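Local coordinates for Phosphoglucomutase/phosphomannomutase family protein (Burkholderia thailandensis, PDB 3UW2) that probably catalyses phosphoryl transfer within sugar phosphates, as a metal-dependent mutase of the phosphohexose mutase family, at residues A[66-71]-A[97-102]; A[126-131]-A[138-143]; A[305-310]-A[441-446]; A[435-440]-A[463-468]. All blocks are in the same frame, centred on the assembly; numbering follows the deposited sequence.

The four contacts fall into two pairs on opposite sides of the chain's centre. Contacts 1 and 2, centres 9 Å apart, belong to the first alpha/beta/alpha domain and share a mixed sheet in which strands 64-69 and 124-127 are neighbours; they follow each other along the chain, and contact 2 holds the phosphorylated Ser130 beside the zinc ion. Contacts 3 and 4, centres 14 Å apart, both use strand 438-444 of the C-terminal domain. Their segments alternate along the chain, because contact 3 ties that strand back to domain III while contact 4 packs the domain's own helix 460-477 against it. Contacts 2 and 3 do not touch, their nearest atoms being about 12 Å apart, which is consistent with a cleft between the domains.

Contact 1 (A[66-71]-A[97-102]); sequences VVARDG and GMVPTP. With EDO (1,2-ethanediol), chain C.
Two backbone hydrogen bonds at Arg69, one given and one received, hold this parallel strand pair. Val99 N donates to Arg69 O at 3.0 Å, nearly in line with the carbonyl bond, and Arg69 N donates to Gly97 O at 3.1 Å. The two bonds therefore straddle Met98, the bridge partner of Arg69, as parallel strands require. Between them the Met98 CA hydrogen also points at Arg69 O.

Arg69 and Met98 project from the same side of the sheet, and the guanidinium lies over Met98, whose CB is 3.7 Å from Arg69 CZ and beneath the centre of that plane. Its NH1 reaches out at the edge to O1 of an ethanediol, probably from the crystallisation liquor, at 2.9 Å with a straight N-H...O angle of 167°. NH1 also donates to Asp70 O at 3.3 Å, tilted from the guanidinium plane, which helps fix the rotation of the group. With CG anti to the backbone N (chi1 -178°), Met98 extends along the loop 70-71, its CG 3.3 Å from Asp70 O.

Ala68 CB meets Val99 CG2 at 3.8 Å. Asp70 turns away to bind Thr128 and Arg72. Strands 64-69 and 92-98 form a beta-alpha-beta crossover whose helix 75-88 packs on Val67 and Arg69, while strand 124-127 flanks strand 64-69 along its other edge.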
loop_
_atom_site.group_PDB
_atom_site.type_symbol
_atom_site.label_atom_id
_atom_site.label_comp_id
_atom_site.label_asym_id
_atom_site.label_seq_id
_atom_site.Cartn_x
_atom_site.Cartn_y
_atom_site.Cartn_z
ATOM N N VAL A 66 -19.981 1.188 -0.758
ATOM C CA VAL A 66 -19.543 1.578 0.578
ATOM C C VAL A 66 -18.688 2.846 0.468
ATOM O O VAL A 66 -17.821 2.943 -0.446
ATOM C CB VAL A 66 -18.624 0.453 1.131
ATOM C CG1 VAL A 66 -17.911 0.845 2.431
ATOM C CG2 VAL A 66 -19.446 -0.778 1.402
ATOM N N VAL A 67 -18.857 3.805 1.389
ATOM C CA VAL A 67 -17.920 4.947 1.418
ATOM C C VAL A 67 -17.264 5.063 2.800
ATOM O O VAL A 67 -17.828 4.626 3.758
ATOM C CB VAL A 67 -18.566 6.311 1.061
ATOM C CG1 VAL A 67 -19.144 6.276 -0.345
ATOM C CG2 VAL A 67 -19.627 6.693 2.085
ATOM N N ALA A 68 -16.037 5.599 2.876
ATOM C CA ALA A 68 -15.334 5.731 4.129
ATOM C C ALA A 68 -14.383 6.915 3.949
ATOM O O ALA A 68 -14.159 7.375 2.810
ATOM C CB ALA A 68 -14.530 4.424 4.430
ATOM N N ARG A 69 -13.833 7.384 5.061
ATOM C CA ARG A 69 -12.880 8.489 5.007
ATOM C C ARG A 69 -11.766 8.292 6.012
ATOM O O ARG A 69 -11.942 7.562 7.020
ATOM C CB ARG A 69 -13.632 9.838 5.233
ATOM C CG ARG A 69 -14.306 9.913 6.614
ATOM C CD ARG A 69 -14.774 11.363 6.834
ATOM N NE ARG A 69 -15.373 11.546 8.141
ATOM C CZ ARG A 69 -14.744 11.921 9.271
ATOM N NH1 ARG A 69 -13.395 12.161 9.361
ATOM N NH2 ARG A 69 -15.500 12.065 10.346
ATOM N N ASP A 70 -10.617 8.965 5.788
ATOM C CA ASP A 70 -9.604 8.983 6.829
ATOM C C ASP A 70 -9.860 10.182 7.758
ATOM O O ASP A 70 -10.967 10.702 7.759
ATOM C CB ASP A 70 -8.194 9.044 6.233
ATOM C CG ASP A 70 -7.909 10.326 5.479
ATOM O OD1 ASP A 70 -8.720 11.319 5.529
ATOM O OD2 ASP A 70 -6.759 10.411 4.899
ATOM N N GLY A 71 -8.861 10.638 8.533
ATOM C CA GLY A 71 -9.147 11.681 9.513
ATOM C C GLY A 71 -8.747 13.119 9.141
ATOM O O GLY A 71 -8.369 13.942 10.041
ATOM N N GLY A 97 -18.114 5.441 7.816
ATOM C CA GLY A 97 -17.638 6.528 8.682
ATOM C C GLY A 97 -16.112 6.643 8.517
ATOM O O GLY A 97 -15.606 6.364 7.453
ATOM N N MET A 98 -15.404 7.071 9.574
ATOM C CA MET A 98 -13.953 7.351 9.513
ATOM C C MET A 98 -13.192 6.115 9.996
ATOM O O MET A 98 -13.249 5.730 11.175
ATOM C CB MET A 98 -13.610 8.551 10.410
ATOM C CG MET A 98 -12.111 8.946 10.365
ATOM S SD MET A 98 -11.650 9.864 11.888
ATOM C CE MET A 98 -11.826 8.618 13.197
ATOM N N VAL A 99 -12.583 5.431 9.055
ATOM C CA VAL A 99 -11.891 4.163 9.359
ATOM C C VAL A 99 -10.661 4.071 8.454
ATOM O O VAL A 99 -10.596 4.772 7.409
ATOM C CB VAL A 99 -12.760 2.932 9.120
ATOM C CG1 VAL A 99 -13.923 2.819 10.127
ATOM C CG2 VAL A 99 -13.311 2.923 7.680
ATOM N N PRO A 100 -9.640 3.268 8.858
ATOM C CA PRO A 100 -8.505 3.019 7.939
ATOM C C PRO A 100 -9.015 2.473 6.600
ATOM O O PRO A 100 -10.120 1.857 6.541
ATOM C CB PRO A 100 -7.717 1.894 8.666
ATOM C CG PRO A 100 -7.952 2.224 10.136
ATOM C CD PRO A 100 -9.472 2.522 10.125
ATOM N N THR A 101 -8.326 2.817 5.534
ATOM C CA THR A 101 -8.619 2.340 4.176
ATOM C C THR A 101 -8.911 0.821 4.047
ATOM O O THR A 101 -9.969 0.461 3.508
ATOM C CB THR A 101 -7.438 2.756 3.242
ATOM O OG1 THR A 101 -7.571 4.162 3.016
ATOM C CG2 THR A 101 -7.503 2.098 1.879
ATOM N N PRO A 102 -8.081 -0.072 4.646
ATOM C CA PRO A 102 -8.380 -1.477 4.467
ATOM C C PRO A 102 -9.660 -1.836 5.198
ATOM O O PRO A 102 -10.219 -2.880 4.914
ATOM C CB PRO A 102 -7.185 -2.223 5.119
ATOM C CG PRO A 102 -6.592 -1.218 5.998
ATOM C CD PRO A 102 -6.884 0.139 5.477
HETATM C C1 EDO C . -12.487 14.667 11.390
HETATM O O1 EDO C . -12.039 13.325 11.701
HETATM C C2 EDO C . -11.367 15.609 10.944
HETATM O O2 EDO C . -10.181 15.142 11.589
#

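Contact 2 (A[126-131]-A[138-143]); sequences VVTGSH and GFKMVL. With PO4 (phosphate ion), chain B.
Ser130 and Lys140 are brought together at a phosphate by their torsions. Ser130 places OG anti to the backbone N (chi1 160°), while Lys140 stays extended beyond CG, carrying NZ to 3.7 Å from Ser130 CB. The phosphate is covalently attached, with P 1.6 Å from Ser130 OG, making this a phosphoserine. Lys140 NZ donates to its O4 at 2.7 Å and also forms salt bridges with Asp266 and Asp268, two of the zinc ligands, so the ammonium group is shared between the phosphate and the metal site. The His131 ring approaches the phosphate with its edge, ND1 toward O3, although that separation is too short to be taken at face value.

Behind this end, Thr128 crosses the lysine chain, its CG2 3.9 Å from Lys140 CD. Thr128 OG1 accepts from Ser130 N at 2.9 Å, closing an ST turn that shapes the backbone before the phosphoserine; the same hydroxyl also bonds Asp70.

Val126 and Lys140 form an antiparallel hydrogen-bonded pair: Val126 N to Lys140 O measures 2.8 Å and its reciprocal is equally straight, both at 166°. On the opposite face of the sheet Val127 and Phe139 lie side by side, CG2 to CE1 3.9 Å. A beta hairpin joined to a Thr-Gly-Ser-His segment is characteristic of the phosphoserine loop of phosphohexose mutases, set here beside a zinc ion.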
loop_
_atom_site.group_PDB
_atom_site.type_symbol
_atom_site.label_atom_id
_atom_site.label_comp_id
_atom_site.label_asym_id
_atom_site.label_seq_id
_atom_site.Cartn_x
_atom_site.Cartn_y
_atom_site.Cartn_z
ATOM N N VAL A 126 -12.832 5.138 -0.707
ATOM C CA VAL A 126 -12.334 5.655 0.536
ATOM C C VAL A 126 -11.830 7.057 0.232
ATOM O O VAL A 126 -11.018 7.257 -0.698
ATOM C CB VAL A 126 -11.251 4.736 1.181
ATOM C CG1 VAL A 126 -10.846 5.325 2.562
ATOM C CG2 VAL A 126 -11.801 3.289 1.398
ATOM N N VAL A 127 -12.324 8.058 0.982
ATOM C CA VAL A 127 -11.768 9.428 0.740
ATOM C C VAL A 127 -10.521 9.592 1.627
ATOM O O VAL A 127 -10.652 9.682 2.873
ATOM C CB VAL A 127 -12.851 10.463 1.173
ATOM C CG1 VAL A 127 -12.383 11.899 0.884
ATOM C CG2 VAL A 127 -14.188 10.158 0.434
ATOM N N THR A 128 -9.305 9.677 1.043
ATOM C CA THR A 128 -8.165 9.695 1.854
ATOM C C THR A 128 -7.036 10.324 1.005
ATOM O O THR A 128 -7.021 10.209 -0.236
ATOM C CB THR A 128 -7.712 8.282 2.331
ATOM O OG1 THR A 128 -6.427 8.411 2.981
ATOM C CG2 THR A 128 -7.528 7.385 1.135
ATOM N N GLY A 129 -6.203 11.061 1.705
ATOM C CA GLY A 129 -4.963 11.648 1.178
ATOM C C GLY A 129 -3.740 10.876 1.612
ATOM O O GLY A 129 -2.585 11.296 1.329
ATOM N N SER A 130 -3.965 9.751 2.282
ATOM C CA SER A 130 -2.912 8.762 2.558
ATOM C C SER A 130 -1.731 9.368 3.387
ATOM O O SER A 130 -1.970 9.854 4.503
ATOM C CB SER A 130 -2.536 8.065 1.202
ATOM O OG SER A 130 -1.279 7.427 1.213
ATOM N N HIS A 131 -0.517 9.441 2.834
ATOM C CA HIS A 131 0.663 9.918 3.572
ATOM C C HIS A 131 0.908 11.416 3.355
ATOM O O HIS A 131 1.860 11.982 3.913
ATOM C CB HIS A 131 1.915 9.101 3.173
ATOM C CG HIS A 131 2.416 9.396 1.775
ATOM N ND1 HIS A 131 1.856 8.831 0.661
ATOM C CD2 HIS A 131 3.406 10.273 1.316
ATOM C CE1 HIS A 131 2.462 9.331 -0.455
ATOM N NE2 HIS A 131 3.416 10.196 -0.058
ATOM N N GLY A 138 -8.208 12.747 -1.538
ATOM C CA GLY A 138 -8.232 11.885 -2.727
ATOM C C GLY A 138 -9.200 10.789 -2.576
ATOM O O GLY A 138 -9.981 10.772 -1.566
ATOM N N PHE A 139 -9.198 9.859 -3.541
ATOM C CA PHE A 139 -10.187 8.766 -3.492
ATOM C C PHE A 139 -9.527 7.471 -3.956
ATOM O O PHE A 139 -8.874 7.440 -5.024
ATOM C CB PHE A 139 -11.374 9.094 -4.408
ATOM C CG PHE A 139 -12.003 10.468 -4.130
ATOM C CD1 PHE A 139 -13.122 10.578 -3.342
ATOM C CD2 PHE A 139 -11.445 11.651 -4.711
ATOM C CE1 PHE A 139 -13.692 11.827 -3.081
ATOM C CE2 PHE A 139 -12.003 12.900 -4.462
ATOM C CZ PHE A 139 -13.149 12.991 -3.628
ATOM N N LYS A 140 -9.691 6.428 -3.164
ATOM C CA LYS A 140 -9.204 5.094 -3.490
ATOM C C LYS A 140 -10.458 4.298 -3.820
ATOM O O LYS A 140 -11.383 4.343 -3.028
ATOM C CB LYS A 140 -8.405 4.530 -2.281
ATOM C CG LYS A 140 -7.006 5.204 -2.141
ATOM C CD LYS A 140 -6.072 4.507 -1.115
ATOM C CE LYS A 140 -4.678 5.114 -1.166
ATOM N NZ LYS A 140 -3.879 4.852 0.056
ATOM N N MET A 141 -10.510 3.627 -4.995
ATOM C CA MET A 141 -11.774 3.122 -5.535
ATOM C C MET A 141 -11.748 1.628 -5.837
ATOM O O MET A 141 -10.844 1.151 -6.533
ATOM C CB MET A 141 -12.092 3.865 -6.804
ATOM C CG MET A 141 -12.443 5.353 -6.526
ATOM S SD MET A 141 -12.393 6.350 -8.029
ATOM C CE MET A 141 -10.644 6.353 -8.411
ATOM N N VAL A 142 -12.717 0.907 -5.305
ATOM C CA VAL A 142 -12.853 -0.518 -5.650
ATOM C C VAL A 142 -14.171 -0.709 -6.355
ATOM O O VAL A 142 -15.243 -0.460 -5.784
ATOM C CB VAL A 142 -12.670 -1.423 -4.425
ATOM C CG1 VAL A 142 -12.994 -2.890 -4.822
ATOM C CG2 VAL A 142 -11.214 -1.305 -3.924
ATOM N N LEU A 143 -14.113 -1.181 -7.601
ATOM C CA LEU A 143 -15.358 -1.343 -8.388
ATOM C C LEU A 143 -15.648 -2.853 -8.625
ATOM O O LEU A 143 -14.925 -3.525 -9.339
ATOM C CB LEU A 143 -15.293 -0.563 -9.691
ATOM C CG LEU A 143 -16.323 -0.991 -10.783
ATOM C CD1 LEU A 143 -17.755 -0.678 -10.374
ATOM C CD2 LEU A 143 -15.995 -0.480 -12.192
HETATM P P PO4 B . -0.820 6.353 0.092
HETATM O O2 PO4 B . -0.658 4.986 0.748
HETATM O O3 PO4 B . 0.532 6.914 -0.279
HETATM O O4 PO4 B . -1.869 6.396 -0.974
#

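Contact 3 (A[305-310]-A[441-446]); sequences DVKCTR and LARSSN
The guanidinium of Arg443 is approached obliquely by Lys307, whose CE comes to 3.6 Å from Arg443 NH1. The two side chains cross at about a right angle, and they meet through Lys307 CE and NZ and Arg443 NH1. The contact lies where a type I beta turn, Asp305 to Cys308, following the domain III strand 301-305, meets strand 438-444 in the antiparallel sheet of the C-terminal domain. No hydrogen bond joins the two segments, and the junction rests on side-chain packing.

The cationic ends lie close as well, with Lys307 NZ 3.8 Å from Arg443 NH1. Each has an acidic partner beyond the pair: Lys307 NZ forms a salt bridge with Glu396, and Arg443 NE forms one with Asp429. These carboxylates probably offset the like charges. The lysine is extended beyond CG, whereas Arg443 bends at chi3 (-83°), which swings its head across the lysine chain.

The apolar part sits nearer the turn. Leu441 and Val306 both direct their CB atoms across the gap, and Leu441 CD2 approaches Val306 CG2 at 4.3 Å. The same methyl also touches the stem of the lysine, CD2 to Lys307 CG measuring 3.8 Å. One leucine methyl thus meets both central residues of the turn. The turn is closed by Cys308 N donating to Asp305 O at 3.1 Å. Val306 O, which accepts from Arg432 NH1, a residue of the neighbouring strand 431-435, lies 3.7 Å from Leu441 CD2.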
loop_
_atom_site.group_PDB
_atom_site.type_symbol
_atom_site.label_atom_id
_atom_site.label_comp_id
_atom_site.label_asym_id
_atom_site.label_seq_id
_atom_site.Cartn_x
_atom_site.Cartn_y
_atom_site.Cartn_z
ATOM N N ASP A 305 7.435 -7.200 -6.172
ATOM C CA ASP A 305 7.659 -6.309 -7.313
ATOM C C ASP A 305 9.159 -6.203 -7.624
ATOM O O ASP A 305 10.008 -6.647 -6.845
ATOM C CB ASP A 305 6.958 -4.960 -7.040
ATOM C CG ASP A 305 7.697 -4.087 -5.973
ATOM O OD1 ASP A 305 7.995 -4.573 -4.848
ATOM O OD2 ASP A 305 7.991 -2.901 -6.296
ATOM N N VAL A 306 9.504 -5.669 -8.791
ATOM C CA VAL A 306 10.883 -5.514 -9.198
ATOM C C VAL A 306 11.809 -4.619 -8.348
ATOM O O VAL A 306 13.017 -4.510 -8.645
ATOM C CB VAL A 306 10.916 -4.932 -10.597
ATOM C CG1 VAL A 306 10.508 -6.019 -11.632
ATOM C CG2 VAL A 306 10.094 -3.636 -10.627
ATOM N N LYS A 307 11.277 -3.894 -7.390
ATOM C CA LYS A 307 12.153 -3.182 -6.432
ATOM C C LYS A 307 12.700 -4.042 -5.269
ATOM O O LYS A 307 13.457 -3.531 -4.459
ATOM C CB LYS A 307 11.395 -2.013 -5.798
ATOM C CG LYS A 307 11.105 -0.879 -6.789
ATOM C CD LYS A 307 10.204 0.213 -6.196
ATOM C CE LYS A 307 10.073 1.355 -7.215
ATOM N NZ LYS A 307 9.429 2.576 -6.648
ATOM N N CYS A 308 12.256 -5.311 -5.132
ATOM C CA CYS A 308 12.521 -6.108 -3.931
ATOM C C CYS A 308 13.912 -6.745 -4.004
ATOM O O CYS A 308 14.408 -6.943 -5.078
ATOM C CB CYS A 308 11.474 -7.187 -3.745
ATOM S SG CYS A 308 9.922 -6.506 -3.086
ATOM N N THR A 309 14.496 -7.081 -2.856
ATOM C CA THR A 309 15.819 -7.759 -2.782
ATOM C C THR A 309 15.976 -8.972 -3.717
ATOM O O THR A 309 15.044 -9.748 -3.900
ATOM C CB THR A 309 16.156 -8.217 -1.332
ATOM O OG1 THR A 309 17.415 -8.876 -1.332
ATOM C CG2 THR A 309 15.164 -9.147 -0.790
ATOM N N ARG A 310 17.156 -9.086 -4.325
ATOM C CA ARG A 310 17.602 -10.304 -5.038
ATOM C C ARG A 310 17.344 -11.539 -4.111
ATOM O O ARG A 310 17.041 -12.632 -4.583
ATOM C CB ARG A 310 19.089 -10.148 -5.475
ATOM C CG ARG A 310 19.514 -11.089 -6.627
ATOM C CD ARG A 310 20.905 -10.869 -7.268
ATOM N NE ARG A 310 21.950 -11.765 -6.749
ATOM C CZ ARG A 310 22.367 -11.797 -5.474
ATOM N NH1 ARG A 310 23.340 -12.638 -5.093
ATOM N NH2 ARG A 310 21.819 -10.993 -4.562
ATOM N N LEU A 441 18.192 -1.465 -11.088
ATOM C CA LEU A 441 16.854 -1.252 -11.632
ATOM C C LEU A 441 16.772 0.187 -12.132
ATOM O O LEU A 441 17.086 1.108 -11.383
ATOM C CB LEU A 441 15.787 -1.489 -10.567
ATOM C CG LEU A 441 14.353 -1.079 -10.986
ATOM C CD1 LEU A 441 13.787 -1.985 -12.086
ATOM C CD2 LEU A 441 13.375 -1.024 -9.826
ATOM N N ALA A 442 16.387 0.361 -13.392
ATOM C CA ALA A 442 15.972 1.652 -13.960
ATOM C C ALA A 442 14.576 1.474 -14.521
ATOM O O ALA A 442 14.339 0.548 -15.305
ATOM C CB ALA A 442 16.905 2.075 -15.075
ATOM N N ARG A 443 13.645 2.319 -14.100
ATOM C CA ARG A 443 12.257 2.196 -14.582
ATOM C C ARG A 443 11.572 3.541 -14.693
ATOM O O ARG A 443 12.132 4.564 -14.317
ATOM C CB ARG A 443 11.445 1.227 -13.702
ATOM C CG ARG A 443 11.061 1.761 -12.325
ATOM C CD ARG A 443 10.292 0.732 -11.507
ATOM N NE ARG A 443 8.869 0.714 -11.827
ATOM C CZ ARG A 443 7.929 1.434 -11.210
ATOM N NH1 ARG A 443 8.229 2.255 -10.195
ATOM N NH2 ARG A 443 6.666 1.305 -11.586
ATOM N N SER A 444 10.367 3.578 -15.234
ATOM C CA SER A 444 9.644 4.853 -15.178
ATOM C C SER A 444 8.669 4.840 -14.006
ATOM O O SER A 444 8.031 3.803 -13.712
ATOM C CB SER A 444 8.935 5.167 -16.504
ATOM O OG SER A 444 9.891 5.443 -17.527
ATOM N N SER A 445 8.563 5.977 -13.323
ATOM C CA SER A 445 7.510 6.131 -12.339
ATOM C C SER A 445 6.158 6.157 -13.049
ATOM O O SER A 445 6.090 6.234 -14.276
ATOM C CB SER A 445 7.680 7.408 -11.545
ATOM O OG SER A 445 6.401 7.993 -11.319
ATOM N N ASN A 446 5.086 6.088 -12.265
ATOM C CA ASN A 446 3.751 6.209 -12.810
ATOM C C ASN A 446 2.982 7.412 -12.308
ATOM O O ASN A 446 1.781 7.471 -12.476
ATOM C CB ASN A 446 2.967 4.917 -12.605
ATOM C CG ASN A 446 3.348 3.858 -13.612
ATOM O OD1 ASN A 446 3.394 4.122 -14.801
ATOM N ND2 ASN A 446 3.664 2.658 -13.135
#

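Contact 4 (A[435-440]-A[463-468]); sequences YPDGFG and LARIQD
The ionic contact is a salt bridge: Arg465 grips Asp437 end-on, using NH1 and NH2 for one carboxylate oxygen each. NH2 donates to the syn lone pair of Asp437 OD1 at 2.9 Å, close to the guanidinium plane, with an N-H...O angle of 163°. NH1 reaches OD2 at 3.0 Å, tilted from both planes and less straight. The two flat groups are nearly coplanar, as a two-pronged grip needs, and the arginine chain bends at chi3 (73°) to turn its head toward the acid.

The tyrosine ring is met over one face and, obliquely, by the arginine. Ile466 CG1 sits over the centre of the Tyr435 ring, 3.8 Å from its centroid, a CH-pi contact made almost along the ring normal. The edge of the Arg465 guanidinium passes nearby, NH2 lying 3.6 Å from Tyr435 CD1. Tyr435 OH is bound farther along the helix by Asp469.

Segments 435-440 and 463-468 both belong to the C-terminal domain, where helix 460-477 packs against a face of the five-stranded antiparallel sheet, running roughly along strand 438-440; that strand and helix 463-468 approach to 8.8 Å between axes, at 29°. Phe455, on neighbouring strand 451-457, also touches Ile466.

Apolar packing is carried by the remaining isoleucine branches. CG2 meets Tyr435 CE2 at 3.6 Å, and CD1 lies 3.9 Å from the carbonyl carbon of Gly438. That glycine ends the type I turn begun at Tyr435, and its bare backbone admits the methyl. The turn's own closing bond, Gly438 N to Tyr435 O, is weak; the stronger tie is the reverse one, Tyr435 N to Gly438 O at 2.7 Å, which pairs the two strands of the hairpin.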
loop_
_atom_site.group_PDB
_atom_site.type_symbol
_atom_site.label_atom_id
_atom_site.label_comp_id
_atom_site.label_asym_id
_atom_site.label_seq_id
_atom_site.Cartn_x
_atom_site.Cartn_y
_atom_site.Cartn_z
ATOM N N TYR A 435 22.822 -9.334 -11.623
ATOM C CA TYR A 435 24.224 -9.787 -11.670
ATOM C C TYR A 435 24.405 -10.923 -10.693
ATOM O O TYR A 435 23.555 -11.135 -9.834
ATOM C CB TYR A 435 25.158 -8.664 -11.266
ATOM C CG TYR A 435 25.116 -7.404 -12.130
ATOM C CD1 TYR A 435 26.146 -7.126 -13.020
ATOM C CD2 TYR A 435 24.072 -6.464 -12.021
ATOM C CE1 TYR A 435 26.142 -5.951 -13.775
ATOM C CE2 TYR A 435 24.058 -5.296 -12.798
ATOM C CZ TYR A 435 25.099 -5.050 -13.670
ATOM O OH TYR A 435 25.111 -3.895 -14.448
ATOM N N PRO A 436 25.544 -11.635 -10.781
ATOM C CA PRO A 436 25.753 -12.717 -9.813
ATOM C C PRO A 436 25.783 -12.198 -8.340
ATOM O O PRO A 436 25.495 -12.960 -7.406
ATOM C CB PRO A 436 27.108 -13.307 -10.242
ATOM C CG PRO A 436 27.280 -12.863 -11.687
ATOM C CD PRO A 436 26.681 -11.496 -11.715
ATOM N N ASP A 437 26.093 -10.915 -8.160
ATOM C CA ASP A 437 26.281 -10.369 -6.827
ATOM C C ASP A 437 25.427 -9.149 -6.530
ATOM O O ASP A 437 25.784 -8.366 -5.664
ATOM C CB ASP A 437 27.761 -9.992 -6.632
ATOM C CG ASP A 437 28.316 -9.153 -7.771
ATOM O OD1 ASP A 437 27.574 -8.705 -8.675
ATOM O OD2 ASP A 437 29.548 -8.940 -7.769
ATOM N N GLY A 438 24.272 -9.020 -7.194
ATOM C CA GLY A 438 23.371 -7.899 -6.950
ATOM C C GLY A 438 22.499 -7.552 -8.149
ATOM O O GLY A 438 22.412 -8.328 -9.124
ATOM N N PHE A 439 21.853 -6.387 -8.102
ATOM C CA PHE A 439 20.980 -5.982 -9.211
ATOM C C PHE A 439 20.879 -4.494 -9.294
ATOM O O PHE A 439 21.094 -3.803 -8.280
ATOM C CB PHE A 439 19.540 -6.576 -9.105
ATOM C CG PHE A 439 18.624 -5.785 -8.221
ATOM C CD1 PHE A 439 17.943 -4.637 -8.703
ATOM C CD2 PHE A 439 18.392 -6.195 -6.905
ATOM C CE1 PHE A 439 17.060 -3.930 -7.870
ATOM C CE2 PHE A 439 17.547 -5.475 -6.062
ATOM C CZ PHE A 439 16.873 -4.348 -6.548
ATOM N N GLY A 440 20.638 -4.009 -10.519
ATOM C CA GLY A 440 20.353 -2.579 -10.831
ATOM C C GLY A 440 18.942 -2.498 -11.443
ATOM O O GLY A 440 18.500 -3.414 -12.169
ATOM N N LEU A 463 28.389 -3.152 -5.126
ATOM C CA LEU A 463 27.457 -2.028 -5.335
ATOM C C LEU A 463 28.076 -0.971 -6.274
ATOM O O LEU A 463 27.418 -0.463 -7.193
ATOM C CB LEU A 463 27.027 -1.385 -3.996
ATOM C CG LEU A 463 25.806 -0.446 -3.946
ATOM C CD1 LEU A 463 24.514 -1.200 -4.252
ATOM C CD2 LEU A 463 25.704 0.280 -2.605
ATOM N N ALA A 464 29.351 -0.693 -6.069
ATOM C CA ALA A 464 30.034 0.331 -6.838
ATOM C C ALA A 464 30.234 -0.072 -8.304
ATOM O O ALA A 464 30.008 0.738 -9.204
ATOM C CB ALA A 464 31.342 0.678 -6.184
ATOM N N ARG A 465 30.621 -1.321 -8.549
ATOM C CA ARG A 465 30.857 -1.784 -9.911
ATOM C C ARG A 465 29.529 -1.753 -10.675
ATOM O O ARG A 465 29.474 -1.379 -11.858
ATOM C CB ARG A 465 31.529 -3.172 -9.901
ATOM C CG ARG A 465 31.992 -3.682 -11.251
ATOM C CD ARG A 465 32.010 -5.204 -11.336
ATOM N NE ARG A 465 30.661 -5.809 -11.429
ATOM C CZ ARG A 465 30.004 -6.420 -10.428
ATOM N NH1 ARG A 465 30.566 -6.498 -9.229
ATOM N NH2 ARG A 465 28.761 -6.945 -10.601
ATOM N N ILE A 466 28.438 -2.071 -9.994
ATOM C CA ILE A 466 27.139 -2.117 -10.675
ATOM C C ILE A 466 26.694 -0.733 -11.170
ATOM O O ILE A 466 26.339 -0.549 -12.358
ATOM C CB ILE A 466 26.080 -2.854 -9.840
ATOM C CG1 ILE A 466 26.432 -4.331 -9.842
ATOM C CG2 ILE A 466 24.664 -2.682 -10.403
ATOM C CD1 ILE A 466 25.549 -5.165 -8.920
ATOM N N GLN A 467 26.712 0.229 -10.261
ATOM C CA GLN A 467 26.565 1.633 -10.654
ATOM C C GLN A 467 27.506 2.074 -11.796
ATOM O O GLN A 467 27.047 2.579 -12.813
ATOM C CB GLN A 467 26.790 2.503 -9.436
ATOM C CG GLN A 467 25.827 2.117 -8.346
ATOM C CD GLN A 467 26.034 2.956 -7.131
ATOM O OE1 GLN A 467 25.192 3.755 -6.779
ATOM N NE2 GLN A 467 27.168 2.795 -6.494
ATOM N N ASP A 468 28.806 1.875 -11.624
ATOM C CA ASP A 468 29.763 2.125 -12.702
ATOM C C ASP A 468 29.285 1.563 -14.037
ATOM O O ASP A 468 29.512 2.161 -15.096
ATOM C CB ASP A 468 31.125 1.527 -12.367
ATOM C CG ASP A 468 31.775 2.206 -11.178
ATOM O OD1 ASP A 468 31.117 3.103 -10.589
ATOM O OD2 ASP A 468 32.937 1.847 -10.831
#